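Local coordinates for protein polyketide synthase type I (Bacillus amyloliquefaciens, PDB 5KKU) that forms the N-terminal dehydratase domain of a difficidin assembly-line synthase and probably removes water from beta-hydroxyacyl intermediates carried on the phosphopantetheine arm of an acyl carrier protein, at residues A47-E52 against D85-E90; K124-E129 against Y238-K243; A130-A135 against L174-L179; F190-A195 against Q231-T236. All blocks are in the same frame, centred on the assembly; numbering follows the deposited sequence.

In the fold
The dehydratase is built as a double hotdog, and the four contacts sample both halves. Contact 1 comes first along the chain and lies in the N-terminal hotdog, where the end of helix 37-49 meets strand 86-97. Contacts 2 and 3, with centres 8 Å apart, share helix 128-133 and rest it on the neighbouring antiparallel strands 236-248 and 172-178; contact 3 lies within the sequence span that contact 2 bridges. Contact 4, about 17 Å between centres from either of them, packs two loops beside helix 194-200, which carries the predicted catalytic Asp198. Its Lys191 forms a salt bridge with Glu52 of contact 1, tying the two hotdog halves together.

Contact 1 of 4, residues A47-E52 against D85-E90; sequences AGYLGE and DSWKVE
Tyr49 and Leu50 both pack on the indole of Trp87, Tyr49 turning a ring edge to it and Leu50 laying a methyl over it. The setting is the N-terminal hotdog fold, in which helix 37-49 ends against strand 86-97. Tyr49 and Trp87 make a T-shaped pair: the edge of the phenol points toward the face of the five-membered ring, with planes at 82° and centroids 5.8 Å apart. The nearest approach of this pair is 3.9 Å, from Tyr49 OH to Trp87 NE1. Leu50 meets the other part of the indole, placing CD2 in a CH-pi contact only 8° off the normal of the six-membered ring. A chi1 of -70° at Trp87 turns the indole toward the helix end, where its two rings take the two neighbours.

Farther out, Tyr49 OH is hydrogen-bonded to the backbone N of Gln7, and its ring also meets Phe80. Leu50 packs on Leu114, and backbone hydrogen bonds join Trp87 to that same residue of strand 107-116. The methyl CD2 of Leu50 comes within 3.9 Å of Trp87 CH2.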
loop_
_atom_site.group_PDB
_atom_site.type_symbol
_atom_site.label_atom_id
_atom_site.label_comp_id
_atom_site.label_asym_id
_atom_site.label_seq_id
_atom_site.Cartn_x
_atom_site.Cartn_y
_atom_site.Cartn_z
ATOM N N ALA A 47 7.672 13.374 9.635
ATOM C CA ALA A 47 7.598 13.703 11.028
ATOM C C ALA A 47 8.894 14.322 11.468
ATOM O O ALA A 47 8.952 14.942 12.471
ATOM C CB ALA A 47 7.278 12.463 11.852
ATOM N N GLY A 48 9.930 14.139 10.684
ATOM C CA GLY A 48 11.228 14.633 11.026
ATOM C C GLY A 48 11.660 15.870 10.299
ATOM O O GLY A 48 12.501 16.569 10.773
ATOM N N TYR A 49 11.080 16.133 9.150
ATOM C CA TYR A 49 11.604 17.130 8.257
ATOM C C TYR A 49 10.739 18.342 8.301
ATOM O O TYR A 49 11.219 19.423 8.081
ATOM C CB TYR A 49 11.673 16.581 6.845
ATOM C CG TYR A 49 11.772 17.596 5.755
ATOM C CD1 TYR A 49 12.916 18.284 5.546
ATOM C CD2 TYR A 49 10.714 17.861 4.939
ATOM C CE1 TYR A 49 13.009 19.212 4.546
ATOM C CE2 TYR A 49 10.803 18.790 3.953
ATOM C CZ TYR A 49 11.967 19.454 3.761
ATOM O OH TYR A 49 12.073 20.382 2.787
ATOM N N LEU A 50 9.483 18.154 8.665
ATOM C CA LEU A 50 8.531 19.242 8.725
ATOM C C LEU A 50 8.367 19.748 10.114
ATOM O O LEU A 50 8.337 20.933 10.338
ATOM C CB LEU A 50 7.176 18.770 8.276
ATOM C CG LEU A 50 6.970 18.468 6.826
ATOM C CD1 LEU A 50 5.481 18.447 6.600
ATOM C CD2 LEU A 50 7.640 19.516 5.968
ATOM N N GLY A 51 8.256 18.819 11.040
ATOM C CA GLY A 51 7.898 19.065 12.399
ATOM C C GLY A 51 7.013 17.887 12.450
ATOM O O GLY A 51 6.948 17.211 11.462
ATOM N N GLU A 52 6.327 17.627 13.547
ATOM C CA GLU A 52 5.330 16.588 13.525
ATOM C C GLU A 52 4.209 17.573 13.278
ATOM O O GLU A 52 3.868 18.364 14.107
ATOM C CB GLU A 52 5.402 15.669 14.750
ATOM C CG GLU A 52 5.117 14.205 14.408
ATOM C CD GLU A 52 5.775 13.229 15.352
ATOM O OE1 GLU A 52 6.112 13.655 16.462
ATOM O OE2 GLU A 52 5.956 12.043 14.994
ATOM N N ASP A 85 2.858 25.600 -2.006
ATOM C CA ASP A 85 2.042 25.338 -0.846
ATOM C C ASP A 85 2.079 23.838 -0.572
ATOM O O ASP A 85 1.086 23.229 -0.267
ATOM C CB ASP A 85 0.598 25.759 -1.089
ATOM C CG ASP A 85 0.421 27.252 -1.236
ATOM O OD1 ASP A 85 0.847 28.020 -0.380
ATOM O OD2 ASP A 85 -0.194 27.665 -2.207
ATOM N N SER A 86 3.248 23.254 -0.675
ATOM C CA SER A 86 3.394 21.805 -0.602
ATOM C C SER A 86 4.840 21.398 -0.691
ATOM O O SER A 86 5.689 22.225 -0.713
ATOM C CB SER A 86 2.631 21.169 -1.748
ATOM O OG SER A 86 3.200 21.467 -2.975
ATOM N N TRP A 87 5.088 20.109 -0.771
ATOM C CA TRP A 87 6.403 19.602 -1.100
ATOM C C TRP A 87 6.351 18.481 -2.096
ATOM O O TRP A 87 5.549 17.623 -1.980
ATOM C CB TRP A 87 7.092 19.115 0.155
ATOM C CG TRP A 87 7.445 20.194 1.001
ATOM C CD1 TRP A 87 8.561 20.883 0.966
ATOM C CD2 TRP A 87 6.649 20.752 2.016
ATOM N NE1 TRP A 87 8.545 21.838 1.890
ATOM C CE2 TRP A 87 7.354 21.796 2.547
ATOM C CE3 TRP A 87 5.381 20.494 2.483
ATOM C CZ2 TRP A 87 6.867 22.568 3.563
ATOM C CZ3 TRP A 87 4.900 21.235 3.465
ATOM C CH2 TRP A 87 5.634 22.275 4.016
ATOM N N LYS A 88 7.243 18.461 -3.053
ATOM C CA LYS A 88 7.340 17.318 -3.888
ATOM C C LYS A 88 8.241 16.292 -3.263
ATOM O O LYS A 88 9.244 16.593 -2.710
ATOM C CB LYS A 88 7.806 17.673 -5.271
ATOM C CG LYS A 88 7.811 16.523 -6.252
ATOM C CD LYS A 88 8.682 16.898 -7.422
ATOM C CE LYS A 88 8.939 15.763 -8.391
ATOM N NZ LYS A 88 7.719 15.393 -9.126
ATOM N N VAL A 89 7.834 15.044 -3.339
ATOM C CA VAL A 89 8.619 13.973 -2.812
ATOM C C VAL A 89 8.926 12.912 -3.844
ATOM O O VAL A 89 8.080 12.450 -4.542
ATOM C CB VAL A 89 7.963 13.338 -1.597
ATOM C CG1 VAL A 89 8.776 12.175 -1.093
ATOM C CG2 VAL A 89 7.786 14.350 -0.509
ATOM N N GLU A 90 10.166 12.494 -3.906
ATOM C CA GLU A 90 10.530 11.417 -4.791
ATOM C C GLU A 90 11.407 10.408 -4.112
ATOM O O GLU A 90 12.297 10.774 -3.385
ATOM C CB GLU A 90 11.222 11.952 -6.013
ATOM C CG GLU A 90 10.301 12.676 -6.943
ATOM C CD GLU A 90 11.035 13.322 -8.076
ATOM O OE1 GLU A 90 10.782 12.979 -9.230
ATOM O OE2 GLU A 90 11.890 14.166 -7.789
#

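Contact 2 of 4, residues K124-E129 against Y238-K243; sequences KELNIE and YTYSAK
Ile128 lies against Tyr238 and Leu126 against Tyr240, so two branched aliphatic side chains sit on two aromatic residues of one strand. The tyrosines alternate with Thr239 along strand 236-248, which places both on the sheet face that helix 128-133 covers in the double-hotdog dehydratase. From CB, Ile128 sends out two branches. CG1 stands beside the backbone N and approaches the root of the phenol, 4.0 Å from Tyr238 CG. CG2, the methyl anti to that N, reaches farther over the ring: it comes 3.5 Å from Tyr238 CE2 and makes a CH-pi contact 26° off the ring normal, displaced toward the rim. The Leu126 approach is different, its side chain running at about a right angle to that of Tyr240, with CD2 3.7 Å from Tyr240 CD1.

Beyond the pair of segments, the Tyr238 hydroxyl is hydrogen-bonded to Glu176 OE2 and that of Tyr240 to Glu172 OE1. Asn127 is the N-cap of the helix, its OD1 accepting from the backbone N of Ala130. Dispersion and CH-pi attraction therefore hold the helix start to the strand, while the phenols keep their hydroxyls for carboxylates at their far ends.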
loop_
_atom_site.group_PDB
_atom_site.type_symbol
_atom_site.label_atom_id
_atom_site.label_comp_id
_atom_site.label_asym_id
_atom_site.label_seq_id
_atom_site.Cartn_x
_atom_site.Cartn_y
_atom_site.Cartn_z
ATOM N N LYS A 124 -17.944 9.716 6.365
ATOM C CA LYS A 124 -18.775 9.520 7.548
ATOM C C LYS A 124 -18.513 8.161 8.187
ATOM O O LYS A 124 -18.239 7.181 7.494
ATOM C CB LYS A 124 -20.256 9.659 7.192
ATOM C CG LYS A 124 -20.601 10.944 6.458
ATOM C CD LYS A 124 -21.393 10.662 5.192
ATOM C CE LYS A 124 -20.496 10.669 3.966
ATOM N NZ LYS A 124 -21.232 11.089 2.742
ATOM N N GLU A 125 -18.600 8.109 9.512
ATOM C CA GLU A 125 -18.373 6.870 10.247
ATOM C C GLU A 125 -19.265 5.749 9.724
ATOM O O GLU A 125 -20.073 5.956 8.820
ATOM C CB GLU A 125 -18.618 7.081 11.743
ATOM C CG GLU A 125 -20.062 7.401 12.096
ATOM C CD GLU A 125 -20.243 7.730 13.565
ATOM O OE1 GLU A 125 -19.645 8.721 14.031
ATOM O OE2 GLU A 125 -20.983 6.996 14.252
ATOM N N LEU A 126 -19.112 4.560 10.300
ATOM C CA LEU A 126 -19.884 3.432 9.902
ATOM C C LEU A 126 -20.053 2.495 11.066
ATOM O O LEU A 126 -19.151 2.298 11.841
ATOM C CB LEU A 126 -19.077 2.769 8.772
ATOM C CG LEU A 126 -19.435 1.383 8.264
ATOM C CD1 LEU A 126 -20.593 1.420 7.299
ATOM C CD2 LEU A 126 -18.232 0.688 7.661
ATOM N N ASN A 127 -21.234 1.916 11.158
ATOM C CA ASN A 127 -21.507 0.951 12.178
ATOM C C ASN A 127 -20.944 -0.393 11.791
ATOM O O ASN A 127 -21.568 -1.119 11.073
ATOM C CB ASN A 127 -23.003 0.833 12.473
ATOM C CG ASN A 127 -23.295 0.146 13.787
ATOM O OD1 ASN A 127 -22.751 -0.870 14.118
ATOM N ND2 ASN A 127 -24.159 0.728 14.530
ATOM N N ILE A 128 -19.776 -0.701 12.317
ATOM C CA ILE A 128 -19.063 -1.912 11.992
ATOM C C ILE A 128 -19.873 -3.159 12.334
ATOM O O ILE A 128 -20.015 -3.990 11.492
ATOM C CB ILE A 128 -17.632 -1.944 12.546
ATOM C CG1 ILE A 128 -16.688 -1.130 11.685
ATOM C CG2 ILE A 128 -17.031 -3.323 12.488
ATOM C CD1 ILE A 128 -16.937 0.313 11.733
ATOM N N GLU A 129 -20.361 -3.247 13.547
ATOM C CA GLU A 129 -21.166 -4.344 13.983
ATOM C C GLU A 129 -22.397 -4.579 13.127
ATOM O O GLU A 129 -22.677 -5.679 12.786
ATOM C CB GLU A 129 -21.660 -4.059 15.355
ATOM C CG GLU A 129 -20.872 -4.467 16.540
ATOM C CD GLU A 129 -21.819 -4.542 17.716
ATOM O OE1 GLU A 129 -21.806 -3.661 18.556
ATOM O OE2 GLU A 129 -22.645 -5.452 17.751
ATOM N N TYR A 238 -10.721 -1.957 9.785
ATOM C CA TYR A 238 -11.852 -2.264 8.952
ATOM C C TYR A 238 -11.846 -1.423 7.726
ATOM O O TYR A 238 -12.204 -0.298 7.782
ATOM C CB TYR A 238 -13.143 -2.086 9.734
ATOM C CG TYR A 238 -13.207 -2.928 10.964
ATOM C CD1 TYR A 238 -12.583 -2.557 12.113
ATOM C CD2 TYR A 238 -13.878 -4.082 10.957
ATOM C CE1 TYR A 238 -12.620 -3.343 13.201
ATOM C CE2 TYR A 238 -13.920 -4.873 12.040
ATOM C CZ TYR A 238 -13.318 -4.489 13.160
ATOM O OH TYR A 238 -13.387 -5.292 14.194
ATOM N N THR A 239 -11.417 -2.008 6.640
ATOM C CA THR A 239 -11.329 -1.364 5.384
ATOM C C THR A 239 -12.652 -1.379 4.621
ATOM O O THR A 239 -13.085 -2.376 4.150
ATOM C CB THR A 239 -10.161 -1.952 4.560
ATOM O OG1 THR A 239 -8.932 -1.729 5.251
ATOM C CG2 THR A 239 -10.100 -1.311 3.222
ATOM N N TYR A 240 -13.287 -0.245 4.500
ATOM C CA TYR A 240 -14.514 -0.141 3.833
ATOM C C TYR A 240 -14.340 0.352 2.404
ATOM O O TYR A 240 -13.561 1.229 2.153
ATOM C CB TYR A 240 -15.391 0.806 4.602
ATOM C CG TYR A 240 -16.626 1.208 3.892
ATOM C CD1 TYR A 240 -17.759 0.472 4.004
ATOM C CD2 TYR A 240 -16.667 2.326 3.141
ATOM C CE1 TYR A 240 -18.882 0.808 3.355
ATOM C CE2 TYR A 240 -17.803 2.680 2.485
ATOM C CZ TYR A 240 -18.912 1.913 2.611
ATOM O OH TYR A 240 -20.022 2.214 1.980
ATOM N N SER A 241 -15.094 -0.198 1.487
ATOM C CA SER A 241 -15.045 0.152 0.094
ATOM C C SER A 241 -16.449 0.060 -0.562
ATOM O O SER A 241 -17.220 -0.786 -0.248
ATOM C CB SER A 241 -14.014 -0.737 -0.562
ATOM O OG SER A 241 -13.991 -0.679 -1.929
ATOM N N ALA A 242 -16.768 1.009 -1.422
ATOM C CA ALA A 242 -18.055 1.040 -2.082
ATOM C C ALA A 242 -18.022 0.918 -3.587
ATOM O O ALA A 242 -17.205 1.452 -4.255
ATOM C CB ALA A 242 -18.814 2.264 -1.689
ATOM N N LYS A 243 -18.987 0.199 -4.096
ATOM C CA LYS A 243 -19.111 -0.018 -5.509
ATOM C C LYS A 243 -19.270 1.237 -6.329
ATOM O O LYS A 243 -18.632 1.377 -7.302
ATOM C CB LYS A 243 -20.191 -1.043 -5.822
ATOM C CG LYS A 243 -20.058 -1.607 -7.215
ATOM C CD LYS A 243 -20.592 -2.997 -7.384
ATOM C CE LYS A 243 -21.425 -3.084 -8.638
ATOM N NZ LYS A 243 -22.351 -1.918 -8.752
#

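Contact 3 of 4, residues A130-A135 against L174-L179; sequences AFMKNA and LMELTL
Phe131 packs on Leu174 and Met132 reaches Glu176, which seats helix 128-133 on strand 172-178 of the C-terminal hotdog. Residues 174 and 176, two apart on the strand, direct their side chains to the helix, while Met175 between them points away from it.

The apolar part belongs to Phe131 and Leu174. One side of the phenyl, from CG through CD1 to CE1, runs along the leucine: Phe131 CE1 lies 3.5 Å from Leu174 CB, and Phe131 CD1 lies 3.6 Å from Leu174 CD2. The leucine thus touches the ring with both its stem and one terminal methyl, at an oblique approach. Leu174 packs on Tyr238 as well, and Phe131 on Leu168, extending this apolar layer to the strands that flank 172-178.

The second kind of contact sets a thioether methyl against a carboxylate. Met132 starts with CG beside its backbone N (chi1 -75°) and continues extended, carrying CE to Glu176, whose chain it meets at about a right angle. The 3.1 Å from Met132 CE to Glu176 OE2 is unusually short, and its exact value is doubtful. Glu176 is itself extended, and the methyl also rests along its aliphatic stem, where CB and CG of Glu176 each lie 3.8 Å from Met132 CE.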
loop_
_atom_site.group_PDB
_atom_site.type_symbol
_atom_site.label_atom_id
_atom_site.label_comp_id
_atom_site.label_asym_id
_atom_site.label_seq_id
_atom_site.Cartn_x
_atom_site.Cartn_y
_atom_site.Cartn_z
ATOM N N ALA A 130 -23.107 -3.527 12.841
ATOM C CA ALA A 130 -24.277 -3.640 12.053
ATOM C C ALA A 130 -23.995 -4.102 10.638
ATOM O O ALA A 130 -24.744 -4.829 10.106
ATOM C CB ALA A 130 -25.049 -2.349 12.060
ATOM N N PHE A 131 -22.895 -3.636 10.060
ATOM C CA PHE A 131 -22.472 -4.045 8.732
ATOM C C PHE A 131 -22.219 -5.527 8.696
ATOM O O PHE A 131 -22.649 -6.179 7.818
ATOM C CB PHE A 131 -21.237 -3.297 8.245
ATOM C CG PHE A 131 -21.011 -3.413 6.766
ATOM C CD1 PHE A 131 -20.353 -4.487 6.231
ATOM C CD2 PHE A 131 -21.463 -2.451 5.917
ATOM C CE1 PHE A 131 -20.183 -4.614 4.884
ATOM C CE2 PHE A 131 -21.279 -2.554 4.582
ATOM C CZ PHE A 131 -20.623 -3.635 4.056
ATOM N N MET A 132 -21.496 -6.029 9.668
ATOM C CA MET A 132 -21.176 -7.447 9.749
ATOM C C MET A 132 -22.377 -8.363 9.946
ATOM O O MET A 132 -22.509 -9.343 9.287
ATOM C CB MET A 132 -20.159 -7.715 10.838
ATOM C CG MET A 132 -18.730 -7.319 10.542
ATOM S SD MET A 132 -17.687 -7.372 11.996
ATOM C CE MET A 132 -16.078 -7.415 11.315
ATOM N N LYS A 133 -23.268 -8.000 10.862
ATOM C CA LYS A 133 -24.437 -8.783 11.187
ATOM C C LYS A 133 -25.485 -8.765 10.121
ATOM O O LYS A 133 -26.233 -9.640 10.013
ATOM C CB LYS A 133 -25.037 -8.352 12.505
ATOM C CG LYS A 133 -24.185 -8.692 13.691
ATOM C CD LYS A 133 -24.684 -8.126 14.982
ATOM C CE LYS A 133 -24.077 -8.849 16.140
ATOM N NZ LYS A 133 -24.082 -8.043 17.378
ATOM N N ASN A 134 -25.477 -7.746 9.309
ATOM C CA ASN A 134 -26.436 -7.648 8.270
ATOM C C ASN A 134 -25.872 -7.820 6.872
ATOM O O ASN A 134 -26.489 -7.538 5.928
ATOM C CB ASN A 134 -27.191 -6.371 8.439
ATOM C CG ASN A 134 -27.867 -6.276 9.772
ATOM O OD1 ASN A 134 -28.542 -7.145 10.192
ATOM N ND2 ASN A 134 -27.681 -5.207 10.411
ATOM N N ALA A 135 -24.642 -8.256 6.957
ATOM C CA ALA A 135 -23.970 -8.894 5.948
ATOM C C ALA A 135 -24.713 -10.089 5.469
ATOM O O ALA A 135 -25.356 -10.905 5.975
ATOM C CB ALA A 135 -22.512 -9.170 6.221
ATOM N N LEU A 174 -16.468 -4.701 3.356
ATOM C CA LEU A 174 -15.789 -4.423 4.615
ATOM C C LEU A 174 -14.787 -5.534 4.901
ATOM O O LEU A 174 -15.152 -6.708 4.956
ATOM C CB LEU A 174 -16.798 -4.312 5.759
ATOM C CG LEU A 174 -16.282 -3.699 7.062
ATOM C CD1 LEU A 174 -15.352 -2.530 6.774
ATOM C CD2 LEU A 174 -17.440 -3.264 7.946
ATOM N N MET A 175 -13.524 -5.163 5.079
ATOM C CA MET A 175 -12.478 -6.144 5.342
ATOM C C MET A 175 -11.904 -6.055 6.754
ATOM O O MET A 175 -11.210 -5.097 7.095
ATOM C CB MET A 175 -11.353 -6.012 4.314
ATOM C CG MET A 175 -11.708 -6.540 2.933
ATOM S SD MET A 175 -10.322 -6.470 1.782
ATOM C CE MET A 175 -9.918 -4.726 1.845
ATOM N N GLU A 176 -12.195 -7.066 7.566
ATOM C CA GLU A 176 -11.706 -7.126 8.909
ATOM C C GLU A 176 -10.318 -7.678 8.852
ATOM O O GLU A 176 -10.118 -8.782 8.473
ATOM C CB GLU A 176 -12.617 -7.979 9.774
ATOM C CG GLU A 176 -12.294 -7.881 11.242
ATOM C CD GLU A 176 -13.171 -8.745 12.082
ATOM O OE1 GLU A 176 -13.377 -9.878 11.715
ATOM O OE2 GLU A 176 -13.652 -8.302 13.109
ATOM N N LEU A 177 -9.346 -6.872 9.193
ATOM C CA LEU A 177 -7.977 -7.263 9.083
ATOM C C LEU A 177 -7.226 -7.211 10.391
ATOM O O LEU A 177 -7.322 -6.265 11.115
ATOM C CB LEU A 177 -7.310 -6.370 8.056
ATOM C CG LEU A 177 -7.919 -6.433 6.672
ATOM C CD1 LEU A 177 -7.638 -5.214 5.859
ATOM C CD2 LEU A 177 -7.361 -7.630 5.991
ATOM N N THR A 178 -6.444 -8.237 10.672
ATOM C CA THR A 178 -5.580 -8.296 11.829
ATOM C C THR A 178 -4.202 -8.815 11.463
ATOM O O THR A 178 -4.057 -9.689 10.679
ATOM C CB THR A 178 -6.157 -9.139 12.954
ATOM O OG1 THR A 178 -7.394 -8.592 13.360
ATOM C CG2 THR A 178 -5.319 -9.097 14.112
ATOM N N LEU A 179 -3.177 -8.288 12.081
ATOM C CA LEU A 179 -1.853 -8.749 11.835
ATOM C C LEU A 179 -1.550 -10.090 12.473
ATOM O O LEU A 179 -2.217 -10.499 13.370
ATOM C CB LEU A 179 -0.851 -7.737 12.303
ATOM C CG LEU A 179 -1.117 -6.291 11.958
ATOM C CD1 LEU A 179 -0.150 -5.473 12.766
ATOM C CD2 LEU A 179 -0.921 -6.030 10.503
#

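Contact 4 of 4, residues F190-A195 against Q231-T236; sequences FKAHPA and QPFPKT
Phe233 meets the 190-195 loop at Ala192 and His193, the backbone N of His193 standing at the ring edge and the Ala192 methyl approaching obliquely; this is the compact centre of a loop-to-loop contact in the C-terminal hotdog fold. Phe233 CE2 lies 3.8 Å from Ala192 CB, and Phe233 CD2 lies 3.8 Å from His193 N, which is near the ring plane. A chi1 of -69° leaves CG of Phe233 beside its backbone N and carries the ring to that loop. Phe196 also meets it edge-to-face and Leu273 packs on it, so this part is buried on several sides.

The outer part is looser. Pro232 is exposed, and its CB stays 5.1 Å from Lys191 O, while Lys191 NZ is engaged in a salt bridge with Glu52 OE2.

His193 bends its imidazole away from Phe233. As N-cap of helix 194-200, it accepts from Ala195 N at ND1, 3.2 Å away and only 2° out of the ring plane, with an N-H...N angle of 142°. Its NE2 is hydrogen-bonded to Ala183 O, which fixes the rotation of the ring at both nitrogens. Acceptance at ND1 and a carbonyl at NE2 are consistent with a proton on NE2. This histidine, about 8 Å between side chains from the predicted proton donor Asp198, thus appears occupied in starting the helix that carries that aspartate.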
loop_
_atom_site.group_PDB
_atom_site.type_symbol
_atom_site.label_atom_id
_atom_site.label_comp_id
_atom_site.label_asym_id
_atom_site.label_seq_id
_atom_site.Cartn_x
_atom_site.Cartn_y
_atom_site.Cartn_z
ATOM N N PHE A 190 5.677 1.485 13.226
ATOM C CA PHE A 190 5.320 2.098 11.976
ATOM C C PHE A 190 4.388 3.277 12.204
ATOM O O PHE A 190 3.765 3.392 13.232
ATOM C CB PHE A 190 4.665 1.069 11.053
ATOM C CG PHE A 190 5.610 0.045 10.510
ATOM C CD1 PHE A 190 6.526 0.371 9.562
ATOM C CD2 PHE A 190 5.569 -1.260 10.951
ATOM C CE1 PHE A 190 7.386 -0.568 9.051
ATOM C CE2 PHE A 190 6.428 -2.194 10.453
ATOM C CZ PHE A 190 7.350 -1.847 9.511
ATOM N N LYS A 191 4.317 4.199 11.274
ATOM C CA LYS A 191 3.281 5.190 11.240
ATOM C C LYS A 191 2.019 4.608 10.617
ATOM O O LYS A 191 0.927 4.904 11.043
ATOM C CB LYS A 191 3.690 6.359 10.384
ATOM C CG LYS A 191 4.669 7.318 11.000
ATOM C CD LYS A 191 4.079 8.054 12.165
ATOM C CE LYS A 191 5.151 8.649 13.028
ATOM N NZ LYS A 191 4.784 9.933 13.641
ATOM N N ALA A 192 2.181 3.746 9.628
ATOM C CA ALA A 192 1.090 3.034 9.005
ATOM C C ALA A 192 1.778 1.741 8.628
ATOM O O ALA A 192 2.762 1.733 7.965
ATOM C CB ALA A 192 0.444 3.835 7.919
ATOM N N HIS A 193 1.276 0.631 9.120
ATOM C CA HIS A 193 1.880 -0.656 8.986
ATOM C C HIS A 193 1.684 -1.049 7.530
ATOM O O HIS A 193 0.584 -1.099 7.054
ATOM C CB HIS A 193 1.211 -1.674 9.914
ATOM C CG HIS A 193 2.035 -2.877 10.266
ATOM N ND1 HIS A 193 2.427 -3.817 9.353
ATOM C CD2 HIS A 193 2.476 -3.321 11.457
ATOM C CE1 HIS A 193 3.093 -4.771 9.961
ATOM N NE2 HIS A 193 3.154 -4.481 11.233
ATOM N N PRO A 194 2.771 -1.389 6.881
ATOM C CA PRO A 194 2.752 -1.794 5.499
ATOM C C PRO A 194 1.884 -2.996 5.251
ATOM O O PRO A 194 1.264 -3.053 4.240
ATOM C CB PRO A 194 4.200 -2.095 5.230
ATOM C CG PRO A 194 4.906 -1.148 6.060
ATOM C CD PRO A 194 4.121 -1.057 7.310
ATOM N N ALA A 195 1.854 -3.930 6.184
ATOM C CA ALA A 195 0.978 -5.072 6.073
ATOM C C ALA A 195 -0.476 -4.663 5.949
ATOM O O ALA A 195 -1.165 -5.131 5.117
ATOM C CB ALA A 195 1.160 -6.023 7.218
ATOM N N GLN A 231 -5.351 8.866 12.080
ATOM C CA GLN A 231 -5.071 8.271 13.356
ATOM C C GLN A 231 -4.223 7.028 13.157
ATOM O O GLN A 231 -4.232 6.449 12.103
ATOM C CB GLN A 231 -6.364 7.899 14.035
ATOM C CG GLN A 231 -6.515 8.396 15.447
ATOM C CD GLN A 231 -6.892 9.851 15.562
ATOM O OE1 GLN A 231 -7.487 10.408 14.669
ATOM N NE2 GLN A 231 -6.550 10.453 16.674
ATOM N N PRO A 232 -3.489 6.606 14.162
ATOM C CA PRO A 232 -2.683 5.397 14.046
ATOM C C PRO A 232 -3.503 4.135 14.062
ATOM O O PRO A 232 -4.514 4.108 14.684
ATOM C CB PRO A 232 -1.795 5.457 15.265
ATOM C CG PRO A 232 -2.534 6.297 16.214
ATOM C CD PRO A 232 -3.272 7.295 15.423
ATOM N N PHE A 233 -3.099 3.137 13.326
ATOM C CA PHE A 233 -3.818 1.900 13.285
ATOM C C PHE A 233 -3.873 1.153 14.620
ATOM O O PHE A 233 -2.918 1.046 15.287
ATOM C CB PHE A 233 -3.182 0.996 12.240
ATOM C CG PHE A 233 -3.355 1.443 10.822
ATOM C CD1 PHE A 233 -4.468 2.097 10.421
ATOM C CD2 PHE A 233 -2.398 1.146 9.883
ATOM C CE1 PHE A 233 -4.620 2.463 9.111
ATOM C CE2 PHE A 233 -2.546 1.510 8.576
ATOM C CZ PHE A 233 -3.658 2.176 8.187
ATOM N N PRO A 234 -5.001 0.571 14.947
ATOM C CA PRO A 234 -5.089 -0.313 16.098
ATOM C C PRO A 234 -4.812 -1.730 15.703
ATOM O O PRO A 234 -4.403 -1.912 14.600
ATOM C CB PRO A 234 -6.527 -0.167 16.516
ATOM C CG PRO A 234 -7.204 0.151 15.271
ATOM C CD PRO A 234 -6.308 1.074 14.568
ATOM N N LYS A 235 -5.029 -2.694 16.567
ATOM C CA LYS A 235 -4.761 -4.067 16.278
ATOM C C LYS A 235 -5.586 -4.616 15.136
ATOM O O LYS A 235 -5.115 -5.361 14.352
ATOM C CB LYS A 235 -4.978 -4.890 17.513
ATOM C CG LYS A 235 -3.840 -4.833 18.493
ATOM C CD LYS A 235 -4.102 -5.672 19.711
ATOM C CE LYS A 235 -3.024 -5.438 20.748
ATOM N NZ LYS A 235 -3.347 -5.941 22.109
ATOM N N THR A 236 -6.847 -4.262 15.064
ATOM C CA THR A 236 -7.661 -4.679 13.956
ATOM C C THR A 236 -8.235 -3.467 13.267
ATOM O O THR A 236 -8.716 -2.599 13.897
ATOM C CB THR A 236 -8.853 -5.548 14.403
ATOM O OG1 THR A 236 -8.416 -6.681 15.131
ATOM C CG2 THR A 236 -9.688 -5.984 13.241
#